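Local coordinates for putatuve endo-xylanase (Clostridium stercorarium, PDB 1O8P), which probably binds xylan and cellulose chains as the family 6 carbohydrate-binding module of a putative endo-xylanase, helping to hold the enzyme on plant cell-wall polysaccharide, at residues Tyr34-Gly39 / Ser62-Asn67; Ile68-Gly73 / Gly127-Val132; Asp72-Val77 / Ala120-Thr125; Ala86-Val91 / Thr103-Ser108. All coordinates share one frame; numbering follows the deposited sequence.

Contact 1: Tyr34-Gly39 / Ser62-Asn67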
loop_
_atom_site.group_PDB
_atom_site.type_symbol
_atom_site.label_atom_id
_atom_site.label_comp_id
_atom_site.label_asym_id
_atom_site.label_seq_id
_atom_site.Cartn_x
_atom_site.Cartn_y
_atom_site.Cartn_z
ATOM N N TYR A 34 -9.020 1.485 2.810
ATOM C CA TYR A 34 -8.983 2.407 1.700
ATOM C C TYR A 34 -10.285 3.226 1.638
ATOM O O TYR A 34 -11.362 2.757 2.047
ATOM C CB TYR A 34 -8.725 1.663 0.378
ATOM C CG TYR A 34 -9.708 0.546 0.098
ATOM C CD1 TYR A 34 -10.944 0.811 -0.479
ATOM C CD2 TYR A 34 -9.395 -0.774 0.407
ATOM C CE1 TYR A 34 -11.843 -0.210 -0.743
ATOM C CE2 TYR A 34 -10.290 -1.818 0.154
ATOM C CZ TYR A 34 -11.509 -1.528 -0.427
ATOM O OH TYR A 34 -12.403 -2.556 -0.678
ATOM N N ASP A 35 -10.170 4.455 1.146
ATOM C CA ASP A 35 -11.311 5.352 1.051
ATOM C C ASP A 35 -11.967 5.202 -0.295
ATOM O O ASP A 35 -13.109 5.535 -0.456
ATOM C CB ASP A 35 -10.838 6.774 1.239
ATOM C CG ASP A 35 -10.218 6.975 2.587
ATOM O OD1 ASP A 35 -10.997 7.077 3.547
ATOM O OD2 ASP A 35 -8.980 6.997 2.802
ATOM N N SER A 36 -11.223 4.653 -1.251
ATOM C CA SER A 36 -11.632 4.570 -2.640
ATOM C C SER A 36 -10.813 3.450 -3.328
ATOM O O SER A 36 -9.724 3.096 -2.876
ATOM C CB SER A 36 -11.327 5.915 -3.282
ATOM O OG SER A 36 -11.399 5.809 -4.676
ATOM N N SER A 37 -11.345 2.840 -4.372
ATOM C CA SER A 37 -10.591 1.776 -5.057
ATOM C C SER A 37 -11.046 1.619 -6.500
ATOM O O SER A 37 -12.178 2.020 -6.848
ATOM C CB SER A 37 -10.664 0.450 -4.320
ATOM O OG SER A 37 -11.944 -0.123 -4.430
ATOM N N TYR A 38 -10.137 1.129 -7.346
ATOM C CA TYR A 38 -10.499 0.672 -8.656
ATOM C C TYR A 38 -10.216 -0.814 -8.770
ATOM O O TYR A 38 -9.112 -1.245 -8.574
ATOM C CB TYR A 38 -9.741 1.422 -9.777
ATOM C CG TYR A 38 -10.001 0.707 -11.095
ATOM C CD1 TYR A 38 -11.189 0.939 -11.800
ATOM C CD2 TYR A 38 -9.128 -0.301 -11.576
ATOM C CE1 TYR A 38 -11.454 0.242 -12.968
ATOM C CE2 TYR A 38 -9.396 -1.000 -12.738
ATOM C CZ TYR A 38 -10.549 -0.708 -13.432
ATOM O OH TYR A 38 -10.867 -1.377 -14.558
ATOM N N GLY A 39 -11.204 -1.604 -9.136
ATOM C CA GLY A 39 -10.944 -2.985 -9.470
ATOM C C GLY A 39 -12.109 -3.822 -9.023
ATOM O O GLY A 39 -12.286 -4.050 -7.810
ATOM N N SER A 62 -6.120 -0.440 -7.973
ATOM C CA SER A 62 -5.572 0.632 -7.191
ATOM C C SER A 62 -6.426 0.853 -5.943
ATOM O O SER A 62 -7.627 0.545 -5.939
ATOM C CB SER A 62 -5.466 1.936 -8.023
ATOM O OG SER A 62 -6.748 2.516 -8.233
ATOM N N THR A 63 -5.778 1.326 -4.875
ATOM C CA THR A 63 -6.467 1.710 -3.655
ATOM C C THR A 63 -5.964 3.064 -3.259
ATOM O O THR A 63 -4.791 3.389 -3.455
ATOM C CB THR A 63 -6.309 0.672 -2.515
ATOM O OG1 THR A 63 -5.035 0.064 -2.604
ATOM C CG2 THR A 63 -7.231 -0.500 -2.690
ATOM N N THR A 64 -6.871 3.866 -2.715
ATOM C CA THR A 64 -6.568 5.217 -2.357
ATOM C C THR A 64 -6.808 5.381 -0.877
ATOM O O THR A 64 -7.839 4.939 -0.367
ATOM C CB THR A 64 -7.481 6.164 -3.136
ATOM O OG1 THR A 64 -7.168 6.087 -4.529
ATOM C CG2 THR A 64 -7.263 7.675 -2.727
ATOM N N TYR A 65 -5.867 6.057 -0.225
ATOM C CA TYR A 65 -5.843 6.308 1.210
ATOM C C TYR A 65 -5.648 7.792 1.397
ATOM O O TYR A 65 -4.546 8.327 1.235
ATOM C CB TYR A 65 -4.684 5.519 1.879
ATOM C CG TYR A 65 -4.761 4.063 1.540
ATOM C CD1 TYR A 65 -4.263 3.582 0.313
ATOM C CD2 TYR A 65 -5.354 3.159 2.418
ATOM C CE1 TYR A 65 -4.345 2.250 -0.010
ATOM C CE2 TYR A 65 -5.441 1.813 2.098
ATOM C CZ TYR A 65 -4.934 1.369 0.877
ATOM O OH TYR A 65 -5.043 0.046 0.521
ATOM N N LYS A 66 -6.740 8.456 1.762
ATOM C CA LYS A 66 -6.780 9.901 1.872
ATOM C C LYS A 66 -6.230 10.380 3.186
ATOM O O LYS A 66 -6.225 9.653 4.152
ATOM C CB LYS A 66 -8.236 10.374 1.699
ATOM C CG LYS A 66 -8.750 10.253 0.275
ATOM C CD LYS A 66 -10.150 10.858 0.169
ATOM C CE LYS A 66 -10.156 12.123 -0.709
ATOM N NZ LYS A 66 -9.454 13.348 -0.102
ATOM N N ASN A 67 -5.727 11.605 3.224
ATOM C CA ASN A 67 -5.374 12.243 4.493
ATOM C C ASN A 67 -4.291 11.502 5.277
ATOM O O ASN A 67 -4.409 11.331 6.485
ATOM C CB ASN A 67 -6.644 12.491 5.353
ATOM C CG ASN A 67 -7.699 13.316 4.593
ATOM O OD1 ASN A 67 -8.876 12.911 4.434
ATOM N ND2 ASN A 67 -7.269 14.446 4.083
#
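Strand 36-38 runs antiparallel to strand 62-67, their axes 4.7 Å apart at 166°, and so joins the edge of one sheet of the beta-sandwich of this family 6 carbohydrate-binding module. Tyr38 with Ser62 and Ser36 with Thr64 are hydrogen-bonded pairs, with the non-hydrogen-bonded pair Ser37 and Thr63 between them. A classic beta bulge follows where Asp35 and Ser36 both face Thr64: Thr64 N donates to Ser36 O at 3.0 Å, while Asp35 N donates to Thr64 O at 2.8 Å, nearly along the C=O axis.

Beyond the bulge a side chain takes over the pairing. Asp35 CG lies beside its own backbone N (chi1 -61°), which carries OD2 to Lys66 N at 2.9 Å; the amide meets the carboxylate on its anti side, well out of plane. OD2 also forms a salt bridge with Arg23, whereas Lys66 NZ turns away to Asp130.

On the face that carries Ser37 and Thr63, Tyr34 meets Tyr65 and Thr63 through its CB and one side of its ring. The CB sits over one face of the Tyr65 ring, 4.1 Å from the centroid, a CH-pi contact, and the Thr63 methyl CG2 comes obliquely to the Tyr34 ring, 3.8 Å from CD2. Ile54 of strand 52-55 touches all three of these side chains. The buried Tyr65 hydroxyl is bonded to Ala31 O and to Thr63, two residues back on the same strand: Thr63 OG1 donates to Tyr65 OH at 3.1 Å.

Contact 2: Ile68-Gly73 / Gly127-Val132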
loop_
_atom_site.group_PDB
_atom_site.type_symbol
_atom_site.label_atom_id
_atom_site.label_comp_id
_atom_site.label_asym_id
_atom_site.label_seq_id
_atom_site.Cartn_x
_atom_site.Cartn_y
_atom_site.Cartn_z
ATOM N N ILE A 68 -3.222 11.086 4.600
ATOM C CA ILE A 68 -2.056 10.578 5.350
ATOM C C ILE A 68 -1.141 11.752 5.771
ATOM O O ILE A 68 -0.739 12.574 4.944
ATOM C CB ILE A 68 -1.286 9.513 4.536
ATOM C CG1 ILE A 68 -2.220 8.424 3.984
ATOM C CG2 ILE A 68 -0.114 8.947 5.312
ATOM C CD1 ILE A 68 -3.265 7.879 4.967
ATOM N N ASP A 69 -0.804 11.797 7.051
ATOM C CA ASP A 69 0.038 12.837 7.591
ATOM C C ASP A 69 1.522 12.389 7.621
ATOM O O ASP A 69 1.897 11.530 8.419
ATOM C CB ASP A 69 -0.475 13.207 8.970
ATOM C CG ASP A 69 0.282 14.329 9.572
ATOM O OD1 ASP A 69 1.192 14.851 8.905
ATOM O OD2 ASP A 69 0.070 14.746 10.717
ATOM N N PHE A 70 2.334 12.945 6.702
ATOM C CA PHE A 70 3.781 12.598 6.512
ATOM C C PHE A 70 4.692 13.498 7.381
ATOM O O PHE A 70 5.923 13.373 7.388
ATOM C CB PHE A 70 4.193 12.720 5.013
ATOM C CG PHE A 70 3.717 11.547 4.133
ATOM C CD1 PHE A 70 2.384 11.455 3.709
ATOM C CD2 PHE A 70 4.600 10.531 3.750
ATOM C CE1 PHE A 70 1.942 10.385 2.935
ATOM C CE2 PHE A 70 4.167 9.462 2.945
ATOM C CZ PHE A 70 2.815 9.389 2.545
ATOM N N GLY A 71 4.093 14.453 8.084
ATOM C CA GLY A 71 4.844 15.305 8.979
ATOM C C GLY A 71 5.927 16.033 8.234
ATOM O O GLY A 71 5.681 16.588 7.177
ATOM N N ASP A 72 7.141 16.033 8.777
ATOM C CA ASP A 72 8.218 16.750 8.114
ATOM C C ASP A 72 9.024 15.892 7.133
ATOM O O ASP A 72 10.081 16.290 6.709
ATOM C CB ASP A 72 9.107 17.503 9.102
ATOM C CG ASP A 72 9.705 16.603 10.170
ATOM O OD1 ASP A 72 9.779 15.365 9.982
ATOM O OD2 ASP A 72 10.129 17.060 11.256
ATOM N N GLY A 73 8.506 14.731 6.743
ATOM C CA GLY A 73 9.133 13.967 5.675
ATOM C C GLY A 73 9.179 12.486 5.955
ATOM O O GLY A 73 9.465 12.078 7.090
ATOM N N GLY A 127 3.929 16.705 4.895
ATOM C CA GLY A 127 2.571 17.236 5.087
ATOM C C GLY A 127 1.486 16.223 4.763
ATOM O O GLY A 127 1.743 15.025 4.691
ATOM N N VAL A 128 0.277 16.711 4.507
ATOM C CA VAL A 128 -0.867 15.827 4.360
ATOM C C VAL A 128 -1.149 15.505 2.905
ATOM O O VAL A 128 -1.375 16.436 2.103
ATOM C CB VAL A 128 -2.139 16.376 5.068
ATOM C CG1 VAL A 128 -3.298 15.356 4.915
ATOM C CG2 VAL A 128 -1.826 16.607 6.555
ATOM N N LYS A 129 -1.135 14.195 2.580
ATOM C CA LYS A 129 -1.306 13.711 1.218
ATOM C C LYS A 129 -2.317 12.576 1.093
ATOM O O LYS A 129 -2.518 11.778 2.010
ATOM C CB LYS A 129 0.023 13.209 0.607
ATOM C CG LYS A 129 1.208 14.188 0.564
ATOM C CD LYS A 129 0.981 15.383 -0.336
ATOM C CE LYS A 129 2.310 16.109 -0.667
ATOM N NZ LYS A 129 2.532 17.300 0.292
ATOM N N ASP A 130 -2.927 12.495 -0.084
ATOM C CA ASP A 130 -3.659 11.319 -0.502
ATOM C C ASP A 130 -2.739 10.352 -1.192
ATOM O O ASP A 130 -2.055 10.725 -2.151
ATOM C CB ASP A 130 -4.792 11.693 -1.433
ATOM C CG ASP A 130 -5.837 12.560 -0.750
ATOM O OD1 ASP A 130 -5.869 12.723 0.508
ATOM O OD2 ASP A 130 -6.650 13.166 -1.430
ATOM N N ILE A 131 -2.727 9.109 -0.705
ATOM C CA ILE A 131 -1.822 8.075 -1.239
ATOM C C ILE A 131 -2.590 7.034 -2.041
ATOM O O ILE A 131 -3.629 6.513 -1.610
ATOM C CB ILE A 131 -0.977 7.369 -0.115
ATOM C CG1 ILE A 131 -0.003 8.356 0.515
ATOM C CG2 ILE A 131 -0.113 6.191 -0.707
ATOM C CD1 ILE A 131 1.165 8.813 -0.452
ATOM N N VAL A 132 -2.040 6.728 -3.204
ATOM C CA VAL A 132 -2.586 5.702 -4.081
ATOM C C VAL A 132 -1.587 4.566 -4.302
ATOM O O VAL A 132 -0.449 4.809 -4.653
ATOM C CB VAL A 132 -3.021 6.347 -5.445
ATOM C CG1 VAL A 132 -3.718 5.326 -6.339
ATOM C CG2 VAL A 132 -3.920 7.573 -5.149
#
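This is the end of an antiparallel strand pair, where strand 62-69 leaves strand 128-135 at the margin of the larger sheet and turns toward the opposite one. Ile68 and Lys129 form a hydrogen-bonded pair, Ile68 N to Lys129 O at 2.8 Å and Lys129 N to Ile68 O at 2.9 Å; Asp69 faces Val128 in the next, non-hydrogen-bonded pair. Past the regular strand, Gly127 prolongs the pairing from both its polar atoms: its O takes Phe70 N from above the carbonyl plane, and its N reaches Gly71 O at 2.9 Å in a nearly straight bond (173°). A type II' turn from Phe70 to Gly73 then redirects the chain, entered through an Asx turn in which Asp69 OD1 accepts Gly71 N at 3.0 Å; Asp69 OD2 accepts from Val19 N.

Inside, Ile131 CG1 lies at the edge of the Phe70 ring, in its plane, and Ile131 CD1 comes within 3.5 Å of Phe70 CZ. Ile68 crosses Ile131 at about a right angle, CG1 to CG1 4.1 Å. Val91 and Leu93 of strand 87-93 also touch Ile131, while Phe70 meets the ring of Phe146 on strand 140-147 in the facing sheet.

Contact 3: Asp72-Val77 / Ala120-Thr125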
loop_
_atom_site.group_PDB
_atom_site.type_symbol
_atom_site.label_atom_id
_atom_site.label_comp_id
_atom_site.label_asym_id
_atom_site.label_seq_id
_atom_site.Cartn_x
_atom_site.Cartn_y
_atom_site.Cartn_z
ATOM N N ASP A 72 7.141 16.033 8.777
ATOM C CA ASP A 72 8.218 16.750 8.114
ATOM C C ASP A 72 9.024 15.892 7.133
ATOM O O ASP A 72 10.081 16.290 6.709
ATOM C CB ASP A 72 9.107 17.503 9.102
ATOM C CG ASP A 72 9.705 16.603 10.170
ATOM O OD1 ASP A 72 9.779 15.365 9.982
ATOM O OD2 ASP A 72 10.129 17.060 11.256
ATOM N N GLY A 73 8.506 14.731 6.743
ATOM C CA GLY A 73 9.133 13.967 5.675
ATOM C C GLY A 73 9.179 12.486 5.955
ATOM O O GLY A 73 9.465 12.078 7.090
ATOM N N ALA A 74 8.880 11.683 4.935
ATOM C CA ALA A 74 9.208 10.249 4.896
ATOM C C ALA A 74 10.006 9.951 3.615
ATOM O O ALA A 74 9.790 10.592 2.582
ATOM C CB ALA A 74 7.974 9.382 4.976
ATOM N N THR A 75 10.925 8.995 3.691
ATOM C CA THR A 75 11.814 8.702 2.562
ATOM C C THR A 75 11.772 7.215 2.234
ATOM O O THR A 75 12.474 6.762 1.346
ATOM C CB THR A 75 13.279 9.091 2.904
ATOM O OG1 THR A 75 13.561 8.615 4.230
ATOM C CG2 THR A 75 13.450 10.594 3.054
ATOM N N SER A 76 10.954 6.445 2.934
ATOM C CA SER A 76 10.867 5.027 2.621
ATOM C C SER A 76 9.482 4.462 2.946
ATOM O O SER A 76 8.759 5.036 3.760
ATOM C CB SER A 76 12.044 4.279 3.295
ATOM O OG SER A 76 11.659 3.183 4.060
ATOM N N VAL A 77 9.115 3.370 2.275
ATOM C CA VAL A 77 7.825 2.699 2.478
ATOM C C VAL A 77 8.093 1.217 2.634
ATOM O O VAL A 77 9.036 0.700 2.018
ATOM C CB VAL A 77 6.819 2.919 1.333
ATOM C CG1 VAL A 77 7.359 2.418 -0.054
ATOM C CG2 VAL A 77 5.461 2.267 1.667
ATOM N N ALA A 120 10.875 0.011 -0.078
ATOM C CA ALA A 120 11.389 0.779 -1.214
ATOM C C ALA A 120 11.623 2.196 -0.692
ATOM O O ALA A 120 10.961 2.627 0.264
ATOM C CB ALA A 120 10.382 0.796 -2.380
ATOM N N THR A 121 12.554 2.914 -1.309
ATOM C CA THR A 121 12.677 4.346 -1.053
ATOM C C THR A 121 11.564 5.098 -1.840
ATOM O O THR A 121 11.056 4.613 -2.847
ATOM C CB THR A 121 14.047 4.900 -1.443
ATOM O OG1 THR A 121 14.130 4.904 -2.876
ATOM C CG2 THR A 121 15.204 3.952 -1.005
ATOM N N ILE A 122 11.246 6.296 -1.371
ATOM C CA ILE A 122 10.305 7.188 -2.022
ATOM C C ILE A 122 10.917 8.582 -2.012
ATOM O O ILE A 122 11.719 8.883 -1.127
ATOM C CB ILE A 122 8.860 7.147 -1.317
ATOM C CG1 ILE A 122 8.873 7.466 0.186
ATOM C CG2 ILE A 122 8.183 5.810 -1.522
ATOM C CD1 ILE A 122 7.577 8.203 0.694
ATOM N N SER A 123 10.599 9.399 -3.031
ATOM C CA SER A 123 10.844 10.845 -2.984
ATOM C C SER A 123 10.349 11.343 -1.646
ATOM O O SER A 123 9.252 10.947 -1.201
ATOM C CB SER A 123 10.043 11.598 -4.034
ATOM O OG SER A 123 10.285 11.099 -5.318
ATOM N N ASN A 124 11.156 12.206 -1.029
ATOM C CA ASN A 124 10.812 12.826 0.223
ATOM C C ASN A 124 9.445 13.481 0.115
ATOM O O ASN A 124 9.269 14.369 -0.702
ATOM C CB ASN A 124 11.853 13.891 0.606
ATOM C CG ASN A 124 11.572 14.501 2.006
ATOM O OD1 ASN A 124 11.378 13.779 2.977
ATOM N ND2 ASN A 124 11.517 15.831 2.087
ATOM N N THR A 125 8.513 13.050 0.965
ATOM C CA THR A 125 7.130 13.499 0.963
ATOM C C THR A 125 6.803 13.997 2.375
ATOM O O THR A 125 7.066 13.301 3.350
ATOM C CB THR A 125 6.256 12.256 0.615
ATOM O OG1 THR A 125 6.675 11.757 -0.659
ATOM C CG2 THR A 125 4.750 12.583 0.449
HETATM O O HOH W 1 10.736 17.432 4.451
#
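Ile122, in the slipped part of strand 120-125, lays its side chain over the Thr75-Ser76 backbone of strand 74-77, in an antiparallel pairing at the edge of the four-stranded sheet of the sandwich. The strands run at 153°. Between the pairs Ala74-Thr125 and Ser76-Thr121 strand 74-77 advances two residues and strand 120-125 four, a beta bulge whose extra residues belong to 120-125. Separately, Thr75 and Ser76 both face Ser147, a classic bulge against strand 140-147.

Across the slip, strand 120-125 bows outward at Ser123, and a single bond spans the gap: Ile122 N to Thr75 O, 3.0 Å, with the donor far above the carbonyl plane. With CG1 set between backbone N and carbonyl carbon (chi1 56°), Ile122 rests this branch 3.6 Å from Ser76 N, and CD1 reaches on to Ala74 O at 3.8 Å. Its other branch, CG2, meets Val77 CG1 at 3.8 Å, the two side chains crossing at about a right angle. Val77 CG1 in turn nestles against Ala120 CB. Phe146 touches Ala74, Val77 and Ile122 alike on this buried side.

At the far end, Gly73 presents a bare CA to the Asn124 side chain, whose OD1 rests 3.5 Å from Gly73 CA. A water links the two segments, donating to Asp72 O at 2.6 Å and accepting from Asn124 ND2 at 3.0 Å.

Contact 4: Ala86-Val91 / Thr103-Ser108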
loop_
_atom_site.group_PDB
_atom_site.type_symbol
_atom_site.label_atom_id
_atom_site.label_comp_id
_atom_site.label_asym_id
_atom_site.label_seq_id
_atom_site.Cartn_x
_atom_site.Cartn_y
_atom_site.Cartn_z
ATOM N N ALA A 86 6.225 -12.393 -9.089
ATOM C CA ALA A 86 6.835 -11.073 -8.992
ATOM C C ALA A 86 5.922 -9.987 -9.543
ATOM O O ALA A 86 5.361 -10.108 -10.635
ATOM C CB ALA A 86 8.187 -11.037 -9.705
ATOM N N THR A 87 5.805 -8.903 -8.789
ATOM C CA THR A 87 4.897 -7.841 -9.154
ATOM C C THR A 87 5.358 -6.557 -8.491
ATOM O O THR A 87 6.364 -6.545 -7.763
ATOM C CB THR A 87 3.431 -8.265 -8.827
ATOM O OG1 THR A 87 2.545 -7.281 -9.341
ATOM C CG2 THR A 87 3.156 -8.277 -7.337
ATOM N N THR A 88 4.682 -5.453 -8.782
ATOM C CA THR A 88 5.097 -4.163 -8.258
ATOM C C THR A 88 3.865 -3.466 -7.707
ATOM O O THR A 88 2.710 -3.682 -8.183
ATOM C CB THR A 88 5.698 -3.268 -9.359
ATOM O OG1 THR A 88 4.703 -3.056 -10.386
ATOM C CG2 THR A 88 6.894 -3.894 -10.079
ATOM N N ILE A 89 4.121 -2.609 -6.726
ATOM C CA ILE A 89 3.118 -1.690 -6.214
ATOM C C ILE A 89 3.691 -0.301 -6.370
ATOM O O ILE A 89 4.721 0.021 -5.812
ATOM C CB ILE A 89 2.820 -1.994 -4.716
ATOM C CG1 ILE A 89 2.516 -3.486 -4.509
ATOM C CG2 ILE A 89 1.740 -1.015 -4.145
ATOM C CD1 ILE A 89 2.451 -3.979 -3.055
ATOM N N GLN A 90 3.032 0.526 -7.160
ATOM C CA GLN A 90 3.404 1.906 -7.264
ATOM C C GLN A 90 2.767 2.675 -6.125
ATOM O O GLN A 90 1.631 2.398 -5.736
ATOM C CB GLN A 90 2.933 2.469 -8.600
ATOM C CG GLN A 90 3.832 2.016 -9.757
ATOM C CD GLN A 90 3.421 2.626 -11.081
ATOM O OE1 GLN A 90 2.300 3.100 -11.221
ATOM N NE2 GLN A 90 4.328 2.633 -12.042
ATOM N N VAL A 91 3.515 3.645 -5.613
ATOM C CA VAL A 91 3.068 4.543 -4.557
ATOM C C VAL A 91 3.008 5.951 -5.159
ATOM O O VAL A 91 4.034 6.506 -5.540
ATOM C CB VAL A 91 3.983 4.477 -3.279
ATOM C CG1 VAL A 91 3.368 5.329 -2.168
ATOM C CG2 VAL A 91 4.163 3.024 -2.799
ATOM N N THR A 103 8.372 2.750 -6.215
ATOM C CA THR A 103 7.815 1.474 -6.587
ATOM C C THR A 103 8.354 0.388 -5.678
ATOM O O THR A 103 9.573 0.221 -5.560
ATOM C CB THR A 103 8.184 1.161 -8.082
ATOM O OG1 THR A 103 7.676 2.206 -8.895
ATOM C CG2 THR A 103 7.454 -0.059 -8.600
ATOM N N ILE A 104 7.445 -0.386 -5.094
ATOM C CA ILE A 104 7.810 -1.583 -4.331
ATOM C C ILE A 104 7.856 -2.779 -5.294
ATOM O O ILE A 104 6.868 -3.088 -5.916
ATOM C CB ILE A 104 6.761 -1.865 -3.187
ATOM C CG1 ILE A 104 6.461 -0.591 -2.375
ATOM C CG2 ILE A 104 7.278 -2.975 -2.285
ATOM C CD1 ILE A 104 5.513 -0.830 -1.179
ATOM N N TYR A 105 8.998 -3.464 -5.361
ATOM C CA TYR A 105 9.191 -4.618 -6.237
ATOM C C TYR A 105 8.972 -5.833 -5.383
ATOM O O TYR A 105 9.786 -6.166 -4.549
ATOM C CB TYR A 105 10.615 -4.611 -6.864
ATOM C CG TYR A 105 10.721 -3.503 -7.882
ATOM C CD1 TYR A 105 10.261 -3.685 -9.193
ATOM C CD2 TYR A 105 11.206 -2.255 -7.519
ATOM C CE1 TYR A 105 10.279 -2.640 -10.113
ATOM C CE2 TYR A 105 11.237 -1.212 -8.425
ATOM C CZ TYR A 105 10.765 -1.410 -9.712
ATOM O OH TYR A 105 10.797 -0.376 -10.595
ATOM N N VAL A 106 7.835 -6.478 -5.567
ATOM C CA VAL A 106 7.489 -7.597 -4.719
ATOM C C VAL A 106 7.840 -8.904 -5.456
ATOM O O VAL A 106 7.261 -9.197 -6.516
ATOM C CB VAL A 106 6.005 -7.575 -4.323
ATOM C CG1 VAL A 106 5.755 -8.671 -3.292
ATOM C CG2 VAL A 106 5.586 -6.190 -3.801
ATOM N N GLY A 107 8.808 -9.653 -4.915
ATOM C CA GLY A 107 9.067 -11.002 -5.379
ATOM C C GLY A 107 8.107 -12.023 -4.782
ATOM O O GLY A 107 7.491 -11.788 -3.729
ATOM N N SER A 108 7.991 -13.175 -5.434
ATOM C CA SER A 108 7.151 -14.236 -4.917
ATOM C C SER A 108 7.571 -14.610 -3.474
ATOM O O SER A 108 8.772 -14.710 -3.177
ATOM C CB SER A 108 7.218 -15.463 -5.839
ATOM O OG SER A 108 6.706 -16.581 -5.159
HETATM O O HOH W 2 7.043 1.624 -11.541
#
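Thr87 with Val106 and Ile89 with Ile104 are the hydrogen-bonded pairs of a beta hairpin, strands 87-91 and 103-106 running antiparallel at 164° with axes 4.6 Å apart. Each pair is closed by two backbone bonds. Those of the first are short: Thr87 N to Val106 O is 2.7 Å. Val106 N to Thr87 O is 2.6 Å. In the second pair Ile104 N reaches Ile89 O at 2.8 Å. Between them, Thr88 CA approaches Ile104 O in a CA-H...O contact.

Apolar packing occupies the side of Ile89, Ile104 and Val106. The Ile89 and Val106 side chains cross obliquely, Ile89 CD1 to Val106 CG2 3.9 Å, and farther along Val91 CG2 meets Ile104 CG1. Val77 and Val81 of strand 74-82 come against this side from the facing sheet.

The other side mixes methyls with polar ends. Thr88 and Tyr105 run alongside each other in the same direction; Thr88 CG2, set beside its own backbone N, comes 3.5 Å from Tyr105 CD1. Thr103 CG2 sits over one face of that ring, toward the rim. Thr88 OG1 bonds to Ser136 OG. Gln90 and Thr103 are neighbours too, bridged by a water that accepts from Gln90 NE2 at 2.9 Å and lies 2.8 Å from Thr103 OG1.

The chemistry thus largely divides by side: branched aliphatics inside, with buried Thr87 the polar exception, its OG1 bonded to Ser136 OG; threonine methyls, an aromatic ring and water-linked polar groups outside.

Overall arrangement
Contacts 1, 2 and 4 belong to one sheet of the beta-sandwich and contact 3 to the four-stranded sheet facing it. Contact 1 closes first along the chain; contact 2 opens next on the same strand 62-69, their centres about 15 Å apart, and the two meet where Tyr65 N lies 2.7 Å from Ile131 O. Contacts 2 and 3, centres about 10 Å apart, share Asp72 and Gly73. The hairpin of contact 4 is nested inside the loops closed by both. Contacts 1 and 4 lie on opposite sides of the chain's centre, their centres about 17 Å apart. The two layers of the carbohydrate-binding module are joined by the Asp72-Gly73 crossing and by Ile104 packing on Val77 across the interior.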